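Local coordinates for kinetochore protein mis18 (Schizosaccharomyces pombe, PDB 5J6P) that helps recruit the centromeric histone H3 variant CENP-A and keeps histones deacetylated in the central core of centromeres, this piece being its zinc-binding Yippee-Mis18 domain, at residues A[30-35]-A[88-93]. Numbering follows the deposited sequence.
Sequences LSFTLS and YTFSMD
Phe32 and Phe90 form a hydrogen-bonded antiparallel pair, their backbones joined twice: Phe32 N to Phe90 O at 2.9 Å and Phe90 N to Phe32 O at 2.7 Å. Leu34 and Tyr88 pair likewise, and a further hydrogen bond runs from Met92 N to Leu30 O (3.1 Å).

Apolar packing occupies the face bearing both phenylalanines. With CG between its backbone N and carbonyl carbon (chi1 68°), Phe32 brings its ring toward strand 88-91, where Phe90 CB lies over one ring face, 3.6 Å from Phe32 CZ, in a CH-pi contact. This broad, flat ring also offers an edge to Met92 CG, and the branched apolar end of Leu34 suits the Phe90 ring, CD2 touching Phe90 CE2 at 3.7 Å. Shortening Phe32 to an alanine would probably cost Phe90 CB the face it lies over and Met92 CG its neighbour, opening a gap.

On the other face Thr33 and Thr89, beta-branched residues suited to strands, form a non-hydrogen-bonded pair; their OG1 atoms share a weak hydrogen bond (3.4 Å), and Thr33 CG2 rests against Thr89 OG1.

Within the antiparallel sheet of this beta-tent domain, strand 22-26 flanks 31-34 and strand 69-76 flanks 88-91, while Phe32 also meets Phe7 of strand 5-9 and Phe90 packs on Leu61 of strand 57-63.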
ATOM      1  N   LEU A  30      17.878   1.973 -12.781  1.00100.99           N
ATOM      2  CA  LEU A  30      16.533   1.453 -12.557  1.00 96.67           C
ATOM      3  C   LEU A  30      16.263   1.440 -11.060  1.00 81.38           C
ATOM      4  O   LEU A  30      15.880   0.406 -10.519  1.00 76.86           O
ATOM      5  CB  LEU A  30      16.370   0.056 -13.195  1.00103.81           C
ATOM      6  CG  LEU A  30      16.664  -0.077 -14.716  1.00109.67           C
ATOM      7  CD1 LEU A  30      17.529  -1.307 -15.004  1.00109.95           C
ATOM      8  CD2 LEU A  30      15.407  -0.073 -15.599  1.00 98.44           C
ATOM      9  N   SER A  31      16.502   2.602 -10.429  1.00 74.89           N
ATOM     10  CA  SER A  31      16.443   2.827  -8.969  1.00 76.01           C
ATOM     11  C   SER A  31      15.730   4.139  -8.634  1.00 76.12           C
ATOM     12  O   SER A  31      15.559   4.985  -9.510  1.00 79.53           O
ATOM     13  CB  SER A  31      17.855   2.921  -8.373  1.00 77.94           C
ATOM     14  OG  SER A  31      18.298   4.274  -8.201  1.00 83.08           O
ATOM     15  N   PHE A  32      15.350   4.323  -7.365  1.00 71.89           N
ATOM     16  CA  PHE A  32      14.829   5.630  -6.883  1.00 75.40           C
ATOM     17  C   PHE A  32      15.112   5.802  -5.398  1.00 70.12           C
ATOM     18  O   PHE A  32      15.370   4.854  -4.702  1.00 80.84           O
ATOM     19  CB  PHE A  32      13.324   5.805  -7.173  1.00 78.77           C
ATOM     20  CG  PHE A  32      12.435   4.884  -6.379  1.00 79.92           C
ATOM     21  CD1 PHE A  32      12.120   3.601  -6.854  1.00 80.54           C
ATOM     22  CD2 PHE A  32      11.929   5.279  -5.154  1.00 72.59           C
ATOM     23  CE1 PHE A  32      11.309   2.741  -6.117  1.00 75.70           C
ATOM     24  CE2 PHE A  32      11.135   4.408  -4.405  1.00 77.33           C
ATOM     25  CZ  PHE A  32      10.823   3.146  -4.886  1.00 71.12           C
ATOM     26  N   THR A  33      15.039   7.013  -4.888  1.00 71.40           N
ATOM     27  CA  THR A  33      15.701   7.287  -3.630  1.00 74.04           C
ATOM     28  C   THR A  33      14.815   8.161  -2.752  1.00 71.09           C
ATOM     29  O   THR A  33      14.220   9.106  -3.236  1.00 71.49           O
ATOM     30  CB  THR A  33      17.113   7.919  -3.893  1.00 77.91           C
ATOM     31  OG1 THR A  33      17.882   7.093  -4.815  1.00 71.32           O
ATOM     32  CG2 THR A  33      17.876   8.124  -2.580  1.00 68.95           C
ATOM     33  N   LEU A  34      14.757   7.813  -1.467  1.00 64.99           N
ATOM     34  CA  LEU A  34      13.811   8.357  -0.526  1.00 73.70           C
ATOM     35  C   LEU A  34      14.567   8.721   0.725  1.00 70.96           C
ATOM     36  O   LEU A  34      15.484   8.024   1.098  1.00 72.20           O
ATOM     37  CB  LEU A  34      12.754   7.289  -0.135  1.00 78.90           C
ATOM     38  CG  LEU A  34      11.342   7.115  -0.753  1.00 84.13           C
ATOM     39  CD1 LEU A  34      11.318   7.063  -2.275  1.00 82.31           C
ATOM     40  CD2 LEU A  34      10.672   5.861  -0.184  1.00 80.07           C
ATOM     41  N   SER A  35      14.104   9.759   1.399  1.00 72.75           N
ATOM     42  CA  SER A  35      14.705  10.279   2.598  1.00 76.80           C
ATOM     43  C   SER A  35      14.097   9.678   3.834  1.00 84.30           C
ATOM     44  O   SER A  35      14.529   9.978   4.972  1.00 80.21           O
ATOM     45  CB  SER A  35      14.485  11.795   2.647  1.00 83.93           C
ATOM     46  OG  SER A  35      13.103  12.116   2.767  1.00 83.83           O
ATOM     47  N   TYR A  88      17.536   6.099   1.630  1.00 78.34           N
ATOM     48  CA  TYR A  88      17.002   4.825   1.186  1.00 73.86           C
ATOM     49  C   TYR A  88      16.874   4.778  -0.314  1.00 61.99           C
ATOM     50  O   TYR A  88      16.007   5.414  -0.860  1.00 72.61           O
ATOM     51  CB  TYR A  88      15.640   4.540   1.827  1.00 67.85           C
ATOM     52  CG  TYR A  88      15.656   4.613   3.338  1.00 69.14           C
ATOM     53  CD1 TYR A  88      15.975   3.511   4.117  1.00 67.94           C
ATOM     54  CD2 TYR A  88      15.339   5.794   3.986  1.00 75.65           C
ATOM     55  CE1 TYR A  88      15.965   3.590   5.514  1.00 74.33           C
ATOM     56  CE2 TYR A  88      15.334   5.888   5.366  1.00 85.92           C
ATOM     57  CZ  TYR A  88      15.642   4.788   6.129  1.00 78.84           C
ATOM     58  OH  TYR A  88      15.605   4.941   7.495  1.00 82.50           O
ATOM     59  N   THR A  89      17.723   3.989  -0.955  1.00 57.51           N
ATOM     60  CA  THR A  89      17.760   3.871  -2.398  1.00 68.21           C
ATOM     61  C   THR A  89      17.207   2.514  -2.821  1.00 69.20           C
ATOM     62  O   THR A  89      17.883   1.488  -2.750  1.00 73.34           O
ATOM     63  CB  THR A  89      19.214   4.053  -2.936  1.00 73.96           C
ATOM     64  OG1 THR A  89      19.736   5.342  -2.533  1.00 82.94           O
ATOM     65  CG2 THR A  89      19.271   3.936  -4.428  1.00 65.79           C
ATOM     66  N   PHE A  90      15.989   2.552  -3.336  1.00 68.68           N
ATOM     67  CA  PHE A  90      15.232   1.372  -3.730  1.00 64.40           C
ATOM     68  C   PHE A  90      15.361   0.939  -5.177  1.00 65.22           C
ATOM     69  O   PHE A  90      15.469   1.737  -6.091  1.00 75.17           O
ATOM     70  CB  PHE A  90      13.752   1.609  -3.409  1.00 67.57           C
ATOM     71  CG  PHE A  90      13.475   1.686  -1.930  1.00 66.32           C
ATOM     72  CD1 PHE A  90      13.602   0.565  -1.136  1.00 70.29           C
ATOM     73  CD2 PHE A  90      13.127   2.871  -1.326  1.00 65.92           C
ATOM     74  CE1 PHE A  90      13.389   0.633   0.241  1.00 70.13           C
ATOM     75  CE2 PHE A  90      12.914   2.940   0.036  1.00 66.16           C
ATOM     76  CZ  PHE A  90      13.030   1.818   0.825  1.00 63.12           C
ATOM     77  N   SER A  91      15.262  -0.359  -5.359  1.00 71.49           N
ATOM     78  CA  SER A  91      15.406  -1.023  -6.632  1.00 77.36           C
ATOM     79  C   SER A  91      14.006  -1.119  -7.304  1.00 78.99           C
ATOM     80  O   SER A  91      13.117  -1.725  -6.754  1.00 80.86           O
ATOM     81  CB  SER A  91      16.025  -2.400  -6.310  1.00 78.35           C
ATOM     82  OG  SER A  91      16.531  -3.070  -7.435  1.00 84.43           O
ATOM     83  N   MET A  92      13.790  -0.506  -8.469  1.00 80.40           N
ATOM     84  CA  MET A  92      12.445  -0.502  -9.081  1.00 80.74           C
ATOM     85  C   MET A  92      11.996  -1.904  -9.432  1.00 74.69           C
ATOM     86  O   MET A  92      10.808  -2.168  -9.469  1.00 98.06           O
ATOM     87  CB  MET A  92      12.363   0.307 -10.377  1.00 88.20           C
ATOM     88  CG  MET A  92      12.657   1.801 -10.315  1.00105.16           C
ATOM     89  SD  MET A  92      13.192   2.429 -11.949  1.00120.40           S
ATOM     90  CE  MET A  92      12.954   4.202 -11.749  1.00119.78           C
ATOM     91  N   ASP A  93      12.935  -2.794  -9.704  1.00 77.01           N
ATOM     92  CA  ASP A  93      12.618  -4.182 -10.073  1.00 85.74           C
ATOM     93  C   ASP A  93      12.012  -4.970  -8.941  1.00 87.64           C
ATOM     94  O   ASP A  93      11.444  -6.041  -9.159  1.00 84.69           O
ATOM     95  CB  ASP A  93      13.883  -4.940 -10.545  1.00 96.56           C
ATOM     96  CG  ASP A  93      13.905  -5.152 -12.051  1.00108.66           C
ATOM     97  OD1 ASP A  93      13.501  -4.223 -12.800  1.00108.98           O
ATOM     98  OD2 ASP A  93      14.314  -6.257 -12.483  1.00106.47           O
TER